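Local coordinates for protein ribonucleoside-diphosphate reductase (Sulfolobus acidocaldarius DSM 639, PDB 6QRZ) that is an R2-like ligand-binding oxidase of the ferritin-like superfamily that holds a manganese-iron cofactor and probably acts as an oxidoreductase, at residues K79-N84 with L275-T280; V86-A91 with E152-Y157. All blocks are in the same frame, centred on the assembly; numbering follows the deposited sequence.

Interaction 1 of 2, residues K79-N84 with L275-T280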
ATOM      1  N   LYS A  79      -7.016  15.220 -29.704  1.00 76.74           N
ATOM      2  CA  LYS A  79      -6.186  14.119 -29.231  1.00 76.99           C
ATOM      3  C   LYS A  79      -4.938  14.628 -28.522  1.00 77.00           C
ATOM      4  O   LYS A  79      -4.395  13.937 -27.653  1.00 75.43           O
ATOM      5  CB  LYS A  79      -5.797  13.210 -30.397  1.00 51.93           C
ATOM      6  CG  LYS A  79      -6.957  12.437 -31.001  1.00 51.93           C
ATOM      7  CD  LYS A  79      -6.477  11.458 -32.062  1.00 51.93           C
ATOM      8  CE  LYS A  79      -5.785  12.175 -33.210  1.00 51.93           C
ATOM      9  NZ  LYS A  79      -5.339  11.225 -34.266  1.00 51.93           N
ATOM     10  N   ASN A  80      -4.474  15.830 -28.873  1.00 71.92           N
ATOM     11  CA  ASN A  80      -3.274  16.375 -28.247  1.00 72.50           C
ATOM     12  C   ASN A  80      -3.560  16.851 -26.827  1.00 72.37           C
ATOM     13  O   ASN A  80      -2.750  16.630 -25.919  1.00 70.84           O
ATOM     14  CB  ASN A  80      -2.716  17.515 -29.100  1.00 50.35           C
ATOM     15  CG  ASN A  80      -1.336  17.961 -28.652  1.00 50.35           C
ATOM     16  OD1 ASN A  80      -0.700  17.314 -27.821  1.00 50.35           O
ATOM     17  ND2 ASN A  80      -0.863  19.068 -29.213  1.00 50.35           N
ATOM     18  N   TYR A  81      -4.706  17.502 -26.616  1.00 62.41           N
ATOM     19  CA  TYR A  81      -5.046  17.971 -25.276  1.00 61.45           C
ATOM     20  C   TYR A  81      -5.474  16.817 -24.378  1.00 62.07           C
ATOM     21  O   TYR A  81      -5.145  16.797 -23.187  1.00 61.51           O
ATOM     22  CB  TYR A  81      -6.145  19.029 -25.351  1.00 61.52           C
ATOM     23  CG  TYR A  81      -6.601  19.531 -23.999  1.00 60.78           C
ATOM     24  CD1 TYR A  81      -5.840  20.448 -23.285  1.00 61.00           C
ATOM     25  CD2 TYR A  81      -7.795  19.095 -23.440  1.00 63.40           C
ATOM     26  CE1 TYR A  81      -6.251  20.910 -22.050  1.00 63.90           C
ATOM     27  CE2 TYR A  81      -8.215  19.552 -22.204  1.00 62.45           C
ATOM     28  CZ  TYR A  81      -7.439  20.459 -21.515  1.00 65.31           C
ATOM     29  OH  TYR A  81      -7.853  20.919 -20.285  1.00 67.22           O
ATOM     30  N   LEU A  82      -6.216  15.852 -24.929  1.00 65.68           N
ATOM     31  CA  LEU A  82      -6.608  14.686 -24.143  1.00 65.75           C
ATOM     32  C   LEU A  82      -5.386  13.888 -23.708  1.00 66.26           C
ATOM     33  O   LEU A  82      -5.285  13.476 -22.547  1.00 66.64           O
ATOM     34  CB  LEU A  82      -7.572  13.812 -24.948  1.00 47.34           C
ATOM     35  CG  LEU A  82      -8.284  12.664 -24.223  1.00 47.34           C
ATOM     36  CD1 LEU A  82      -9.680  12.474 -24.789  1.00 47.34           C
ATOM     37  CD2 LEU A  82      -7.494  11.366 -24.327  1.00 47.34           C
ATOM     38  N   LEU A  83      -4.442  13.668 -24.627  1.00 62.03           N
ATOM     39  CA  LEU A  83      -3.198  13.001 -24.258  1.00 60.97           C
ATOM     40  C   LEU A  83      -2.395  13.836 -23.269  1.00 60.36           C
ATOM     41  O   LEU A  83      -1.649  13.283 -22.454  1.00 58.46           O
ATOM     42  CB  LEU A  83      -2.369  12.712 -25.510  1.00 47.14           C
ATOM     43  CG  LEU A  83      -1.042  11.976 -25.326  1.00 47.14           C
ATOM     44  CD1 LEU A  83      -1.272  10.611 -24.699  1.00 47.14           C
ATOM     45  CD2 LEU A  83      -0.317  11.845 -26.657  1.00 47.14           C
ATOM     46  N   ASN A  84      -2.539  15.161 -23.322  1.00 59.17           N
ATOM     47  CA  ASN A  84      -1.821  16.024 -22.391  1.00 59.61           C
ATOM     48  C   ASN A  84      -2.338  15.848 -20.969  1.00 59.94           C
ATOM     49  O   ASN A  84      -1.559  15.595 -20.042  1.00 59.17           O
ATOM     50  CB  ASN A  84      -1.941  17.484 -22.836  1.00 46.89           C
ATOM     51  CG  ASN A  84      -1.132  18.429 -21.969  1.00 46.89           C
ATOM     52  OD1 ASN A  84      -0.274  18.004 -21.197  1.00 46.89           O
ATOM     53  ND2 ASN A  84      -1.397  19.723 -22.101  1.00 46.89           N
ATOM     54  N   LEU A 275      -9.206  26.628 -26.202  1.00100.46           N
ATOM     55  CA  LEU A 275      -9.169  25.261 -25.697  1.00100.74           C
ATOM     56  C   LEU A 275     -10.183  24.376 -26.419  1.00 99.99           C
ATOM     57  O   LEU A 275     -11.284  24.824 -26.741  1.00 98.86           O
ATOM     58  CB  LEU A 275      -9.427  25.241 -24.189  1.00 57.39           C
ATOM     59  CG  LEU A 275      -8.361  25.903 -23.313  1.00 57.39           C
ATOM     60  CD1 LEU A 275      -8.748  25.820 -21.846  1.00 57.39           C
ATOM     61  CD2 LEU A 275      -7.002  25.259 -23.548  1.00 57.39           C
ATOM     62  N   PRO A 276      -9.809  23.119 -26.674  1.00 70.78           N
ATOM     63  CA  PRO A 276     -10.710  22.214 -27.400  1.00 71.00           C
ATOM     64  C   PRO A 276     -11.837  21.683 -26.529  1.00 70.86           C
ATOM     65  O   PRO A 276     -11.983  22.091 -25.372  1.00 69.58           O
ATOM     66  CB  PRO A 276      -9.777  21.085 -27.853  1.00 70.83           C
ATOM     67  CG  PRO A 276      -8.715  21.060 -26.811  1.00 73.05           C
ATOM     68  CD  PRO A 276      -8.509  22.490 -26.385  1.00 70.93           C
ATOM     69  N   PHE A 277     -12.637  20.773 -27.087  1.00 65.30           N
ATOM     70  CA  PHE A 277     -13.752  20.141 -26.379  1.00 64.88           C
ATOM     71  C   PHE A 277     -14.757  21.167 -25.858  1.00 65.99           C
ATOM     72  O   PHE A 277     -15.485  20.902 -24.899  1.00 65.08           O
ATOM     73  CB  PHE A 277     -13.257  19.256 -25.231  1.00 64.50           C
ATOM     74  CG  PHE A 277     -12.371  18.125 -25.671  1.00 63.46           C
ATOM     75  CD1 PHE A 277     -12.916  16.974 -26.214  1.00 65.07           C
ATOM     76  CD2 PHE A 277     -10.996  18.205 -25.528  1.00 62.95           C
ATOM     77  CE1 PHE A 277     -12.108  15.927 -26.618  1.00 64.30           C
ATOM     78  CE2 PHE A 277     -10.178  17.159 -25.930  1.00 65.90           C
ATOM     79  CZ  PHE A 277     -10.736  16.018 -26.475  1.00 66.29           C
ATOM     80  N   GLY A 278     -14.811  22.339 -26.486  1.00 64.52           N
ATOM     81  CA  GLY A 278     -15.695  23.394 -26.026  1.00 65.75           C
ATOM     82  C   GLY A 278     -15.349  23.944 -24.661  1.00 64.92           C
ATOM     83  O   GLY A 278     -16.240  24.402 -23.937  1.00 63.86           O
ATOM     84  N   LEU A 279     -14.074  23.907 -24.284  1.00 69.97           N
ATOM     85  CA  LEU A 279     -13.636  24.380 -22.981  1.00 70.01           C
ATOM     86  C   LEU A 279     -13.217  25.842 -23.055  1.00 69.93           C
ATOM     87  O   LEU A 279     -12.562  26.268 -24.010  1.00 69.51           O
ATOM     88  CB  LEU A 279     -12.474  23.532 -22.462  1.00 70.70           C
ATOM     89  CG  LEU A 279     -12.789  22.072 -22.133  1.00 71.69           C
ATOM     90  CD1 LEU A 279     -11.522  21.324 -21.751  1.00 72.45           C
ATOM     91  CD2 LEU A 279     -13.821  21.987 -21.020  1.00 68.94           C
ATOM     92  N   THR A 280     -13.603  26.605 -22.034  1.00 92.88           N
ATOM     93  CA  THR A 280     -13.246  28.013 -21.921  1.00 92.91           C
ATOM     94  C   THR A 280     -12.082  28.170 -20.958  1.00 93.87           C
ATOM     95  O   THR A 280     -12.133  27.623 -19.846  1.00 90.38           O
ATOM     96  CB  THR A 280     -14.438  28.831 -21.430  1.00 61.11           C
ATOM     97  OG1 THR A 280     -15.538  28.664 -22.334  1.00 61.11           O
ATOM     98  CG2 THR A 280     -14.080  30.307 -21.345  1.00 61.11           C
TER
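Tyr81, on helix 76-98 of this ferritin-like fold, packs against Pro276, Phe277 and Leu279, three residues of a type I' beta turn that runs from Pro276 to Leu279 just ahead of helix 281-301. The turn is closed by a hydrogen bond from Leu279 N to Pro276 O (3.0 Å). Its two central residues, Phe277 and Gly278, both have positive phi; Gly278 takes this easily, while Phe277 holds it although it has a side chain.

Between the segments the contact is purely apolar. A chi1 of 178° swings the Tyr81 ring away from the backbone N and out toward the turn, where it crosses both Pro276 and Leu279 at about a right angle. Near the helix, the compact proline ring fits against the tyrosine stem, Tyr81 CB meeting Pro276 CG at 3.6 Å; farther out, branched Leu279 brings its methyl CD1 within 3.8 Å of Tyr81 CE2. Replacing this long side chain with an alanine would probably strip Leu279 and Phe277 of their tyrosine partner and open a gap between the helix and the turn.

The aromatic pair meets obliquely, Tyr81 CD2 lying at the edge of the Phe277 ring. Phe277 also reaches helix 192-211 through Ile207 and Leu211, while Phe277 CZ comes within 4.1 Å of Leu82 CD1.

Interaction 2 of 2, residues V86-A91 with E152-Y157; sequences VSLFMA and EYNPWY
In the all-helical core of this R2-type fold, helix 76-98 packs against the early part of helix 155-169 through a CH-pi contact of Leu88 with Tyr157. Leu88 CD2 sits almost centrally over one face of the phenol ring, 3.8 Å from its centroid and only 10° off the ring normal. The two side chains slide past each other in opposite directions, so the leucine branch rests on the ring while the tyrosine reaches back toward the helix. A branched aliphatic residue suits this place because a leucine methyl can set its C-H bonds against an aromatic face.

The Tyr157 ring stands beside its own backbone carbonyl carbon (chi1 -165°), a setting that carries it across to the facing helix. There Ala91 meets its edge, CB lying 3.7 Å from Tyr157 CE2; a residue as small as alanine puts only one methyl carbon beside the ring edge. Asn154, in the loop before Tyr157, approaches Leu88 from the opposite direction. Thr35 of the second subunit packs on Met90 and Ala91.

The ring of Tyr157 goes on to meet Phe161, and Thr150 of helix 147-150 touches both Tyr157 and Ala91. Elsewhere round helix 76-98, Val86 and Met90 pack on helix 113-139, and Phe89, whose side chain is about 6 Å from the manganese ion, meets the ring of Tyr201 of helix 192-211 with the planes at about 5°.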
ATOM      1  N   VAL A  86      -4.134  13.452 -19.775  1.00 54.69           N
ATOM      2  CA  VAL A  86      -3.913  12.082 -19.326  1.00 54.21           C
ATOM      3  C   VAL A  86      -2.457  11.888 -18.919  1.00 53.76           C
ATOM      4  O   VAL A  86      -2.156  11.203 -17.933  1.00 54.46           O
ATOM      5  CB  VAL A  86      -4.343  11.082 -20.416  1.00 44.56           C
ATOM      6  CG1 VAL A  86      -3.830   9.686 -20.101  1.00 44.56           C
ATOM      7  CG2 VAL A  86      -5.858  11.067 -20.546  1.00 44.56           C
ATOM      8  N   SER A  87      -1.530  12.499 -19.662  1.00 50.27           N
ATOM      9  CA  SER A  87      -0.122  12.442 -19.286  1.00 48.98           C
ATOM     10  C   SER A  87       0.136  13.150 -17.964  1.00 50.10           C
ATOM     11  O   SER A  87       1.106  12.827 -17.269  1.00 48.09           O
ATOM     12  CB  SER A  87       0.745  13.056 -20.385  1.00 48.65           C
ATOM     13  OG  SER A  87       0.507  12.433 -21.635  1.00 50.44           O
ATOM     14  N   LEU A  88      -0.710  14.117 -17.602  1.00 48.92           N
ATOM     15  CA  LEU A  88      -0.532  14.817 -16.335  1.00 48.80           C
ATOM     16  C   LEU A  88      -0.889  13.919 -15.157  1.00 48.26           C
ATOM     17  O   LEU A  88      -0.131  13.820 -14.186  1.00 47.78           O
ATOM     18  CB  LEU A  88      -1.371  16.093 -16.317  1.00 40.10           C
ATOM     19  CG  LEU A  88      -0.967  17.169 -17.325  1.00 40.10           C
ATOM     20  CD1 LEU A  88      -1.856  18.395 -17.190  1.00 40.10           C
ATOM     21  CD2 LEU A  88       0.498  17.538 -17.156  1.00 40.10           C
ATOM     22  N   PHE A  89      -2.043  13.252 -15.225  1.00 42.57           N
ATOM     23  CA  PHE A  89      -2.434  12.357 -14.141  1.00 44.03           C
ATOM     24  C   PHE A  89      -1.475  11.178 -14.030  1.00 43.39           C
ATOM     25  O   PHE A  89      -0.944  10.897 -12.951  1.00 43.38           O
ATOM     26  CB  PHE A  89      -3.870  11.874 -14.346  1.00 44.52           C
ATOM     27  CG  PHE A  89      -4.908  12.898 -13.992  1.00 44.32           C
ATOM     28  CD1 PHE A  89      -5.259  13.119 -12.669  1.00 43.41           C
ATOM     29  CD2 PHE A  89      -5.539  13.638 -14.979  1.00 43.20           C
ATOM     30  CE1 PHE A  89      -6.214  14.061 -12.339  1.00 43.85           C
ATOM     31  CE2 PHE A  89      -6.496  14.582 -14.655  1.00 43.48           C
ATOM     32  CZ  PHE A  89      -6.833  14.792 -13.333  1.00 44.59           C
ATOM     33  N   MET A  90      -1.224  10.489 -15.149  1.00 45.04           N
ATOM     34  CA  MET A  90      -0.353   9.316 -15.125  1.00 45.69           C
ATOM     35  C   MET A  90       1.027   9.657 -14.578  1.00 45.66           C
ATOM     36  O   MET A  90       1.654   8.836 -13.897  1.00 44.62           O
ATOM     37  CB  MET A  90      -0.238   8.721 -16.528  1.00 39.23           C
ATOM     38  CG  MET A  90       0.526   7.411 -16.581  1.00 39.23           C
ATOM     39  SD  MET A  90       0.831   6.864 -18.268  1.00 39.23           S
ATOM     40  CE  MET A  90       1.891   8.181 -18.855  1.00 39.23           C
ATOM     41  N   ALA A  91       1.518  10.865 -14.862  1.00 41.37           N
ATOM     42  CA  ALA A  91       2.766  11.312 -14.253  1.00 40.80           C
ATOM     43  C   ALA A  91       2.599  11.519 -12.754  1.00 40.83           C
ATOM     44  O   ALA A  91       3.502  11.198 -11.971  1.00 41.05           O
ATOM     45  CB  ALA A  91       3.243  12.602 -14.917  1.00 41.59           C
ATOM     46  N   GLU A 152       7.521  20.334 -20.712  1.00 58.59           N
ATOM     47  CA  GLU A 152       7.682  21.339 -21.757  1.00 58.39           C
ATOM     48  C   GLU A 152       6.422  22.182 -21.923  1.00 57.44           C
ATOM     49  O   GLU A 152       6.495  23.413 -22.008  1.00 55.02           O
ATOM     50  CB  GLU A 152       8.059  20.660 -23.073  1.00 43.40           C
ATOM     51  CG  GLU A 152       9.422  19.985 -23.054  1.00 43.40           C
ATOM     52  CD  GLU A 152      10.564  20.973 -22.895  1.00 43.40           C
ATOM     53  OE1 GLU A 152      10.404  22.144 -23.300  1.00 43.40           O
ATOM     54  OE2 GLU A 152      11.622  20.578 -22.361  1.00 43.40           O
ATOM     55  N   TYR A 153       5.254  21.538 -21.970  1.00 59.67           N
ATOM     56  CA  TYR A 153       4.021  22.265 -22.252  1.00 59.09           C
ATOM     57  C   TYR A 153       3.515  23.055 -21.051  1.00 59.55           C
ATOM     58  O   TYR A 153       2.866  24.091 -21.228  1.00 59.75           O
ATOM     59  CB  TYR A 153       2.939  21.300 -22.739  1.00 52.29           C
ATOM     60  CG  TYR A 153       3.072  20.922 -24.198  1.00 52.29           C
ATOM     61  CD1 TYR A 153       3.913  21.632 -25.046  1.00 52.29           C
ATOM     62  CD2 TYR A 153       2.352  19.861 -24.729  1.00 52.29           C
ATOM     63  CE1 TYR A 153       4.036  21.294 -26.380  1.00 52.29           C
ATOM     64  CE2 TYR A 153       2.468  19.515 -26.063  1.00 52.29           C
ATOM     65  CZ  TYR A 153       3.311  20.235 -26.883  1.00 52.29           C
ATOM     66  OH  TYR A 153       3.429  19.893 -28.211  1.00 52.29           O
ATOM     67  N   ASN A 154       3.793  22.594 -19.831  1.00 43.27           N
ATOM     68  CA  ASN A 154       3.343  23.277 -18.619  1.00 43.27           C
ATOM     69  C   ASN A 154       4.415  23.152 -17.544  1.00 43.27           C
ATOM     70  O   ASN A 154       4.531  22.104 -16.888  1.00 43.27           O
ATOM     71  CB  ASN A 154       2.008  22.719 -18.133  1.00 43.27           C
ATOM     72  CG  ASN A 154       1.898  21.223 -18.327  1.00 43.27           C
ATOM     73  OD1 ASN A 154       2.890  20.544 -18.588  1.00 43.27           O
ATOM     74  ND2 ASN A 154       0.684  20.697 -18.201  1.00 43.27           N
ATOM     75  N   PRO A 155       5.215  24.201 -17.330  1.00 39.36           N
ATOM     76  CA  PRO A 155       6.284  24.112 -16.323  1.00 39.85           C
ATOM     77  C   PRO A 155       5.779  24.131 -14.893  1.00 39.92           C
ATOM     78  O   PRO A 155       6.523  23.720 -13.994  1.00 40.33           O
ATOM     79  CB  PRO A 155       7.151  25.340 -16.624  1.00 41.44           C
ATOM     80  CG  PRO A 155       6.196  26.318 -17.214  1.00 39.76           C
ATOM     81  CD  PRO A 155       5.200  25.509 -18.007  1.00 40.56           C
ATOM     82  N   TRP A 156       4.552  24.603 -14.647  1.00 41.06           N
ATOM     83  CA  TRP A 156       3.997  24.527 -13.298  1.00 40.57           C
ATOM     84  C   TRP A 156       3.905  23.085 -12.826  1.00 41.10           C
ATOM     85  O   TRP A 156       4.084  22.804 -11.635  1.00 40.50           O
ATOM     86  CB  TRP A 156       2.618  25.192 -13.247  1.00 37.20           C
ATOM     87  CG  TRP A 156       1.547  24.442 -13.992  1.00 37.20           C
ATOM     88  CD1 TRP A 156       1.127  24.670 -15.269  1.00 37.20           C
ATOM     89  CD2 TRP A 156       0.760  23.347 -13.501  1.00 37.20           C
ATOM     90  NE1 TRP A 156       0.130  23.785 -15.606  1.00 37.20           N
ATOM     91  CE2 TRP A 156      -0.111  22.961 -14.539  1.00 37.20           C
ATOM     92  CE3 TRP A 156       0.714  22.652 -12.288  1.00 37.20           C
ATOM     93  CZ2 TRP A 156      -1.020  21.914 -14.399  1.00 37.20           C
ATOM     94  CZ3 TRP A 156      -0.189  21.614 -12.152  1.00 37.20           C
ATOM     95  CH2 TRP A 156      -1.044  21.255 -13.200  1.00 37.20           C
ATOM     96  N   TYR A 157       3.626  22.159 -13.745  1.00 40.99           N
ATOM     97  CA  TYR A 157       3.607  20.744 -13.411  1.00 41.74           C
ATOM     98  C   TYR A 157       5.005  20.204 -13.144  1.00 42.18           C
ATOM     99  O   TYR A 157       5.147  19.197 -12.445  1.00 42.11           O
ATOM    100  CB  TYR A 157       2.939  19.960 -14.541  1.00 41.52           C
ATOM    101  CG  TYR A 157       2.554  18.554 -14.164  1.00 39.52           C
ATOM    102  CD1 TYR A 157       1.403  18.304 -13.430  1.00 39.29           C
ATOM    103  CD2 TYR A 157       3.338  17.477 -14.543  1.00 41.67           C
ATOM    104  CE1 TYR A 157       1.047  17.020 -13.085  1.00 42.03           C
ATOM    105  CE2 TYR A 157       2.991  16.189 -14.202  1.00 40.58           C
ATOM    106  CZ  TYR A 157       1.845  15.966 -13.474  1.00 39.90           C
ATOM    107  OH  TYR A 157       1.498  14.682 -13.130  1.00 41.12           O
TER

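From the N terminus, after helices 44-54 and 67-71, the chain enters helix 76-98, which supplies one side of both contacts: 79-84, then 86-91. It passes through helix 113-139 and helix 147-150 before 152-157 returns to close interaction 2, a loop of 60 intervening residues. The chain continues through helices 192-211 and 215-245 and, only after an unmodelled stretch at 264-274, reaches 275-280, closing interaction 1 over 190 residues. Interaction 2 is therefore nested within interaction 1. Their centres lie about 14 Å apart, and they meet directly where Asn84 packs on Asn154 and Asn80 on Tyr153. Together they tie one helix to helix 155-169 and to the turn preceding helix 281-301.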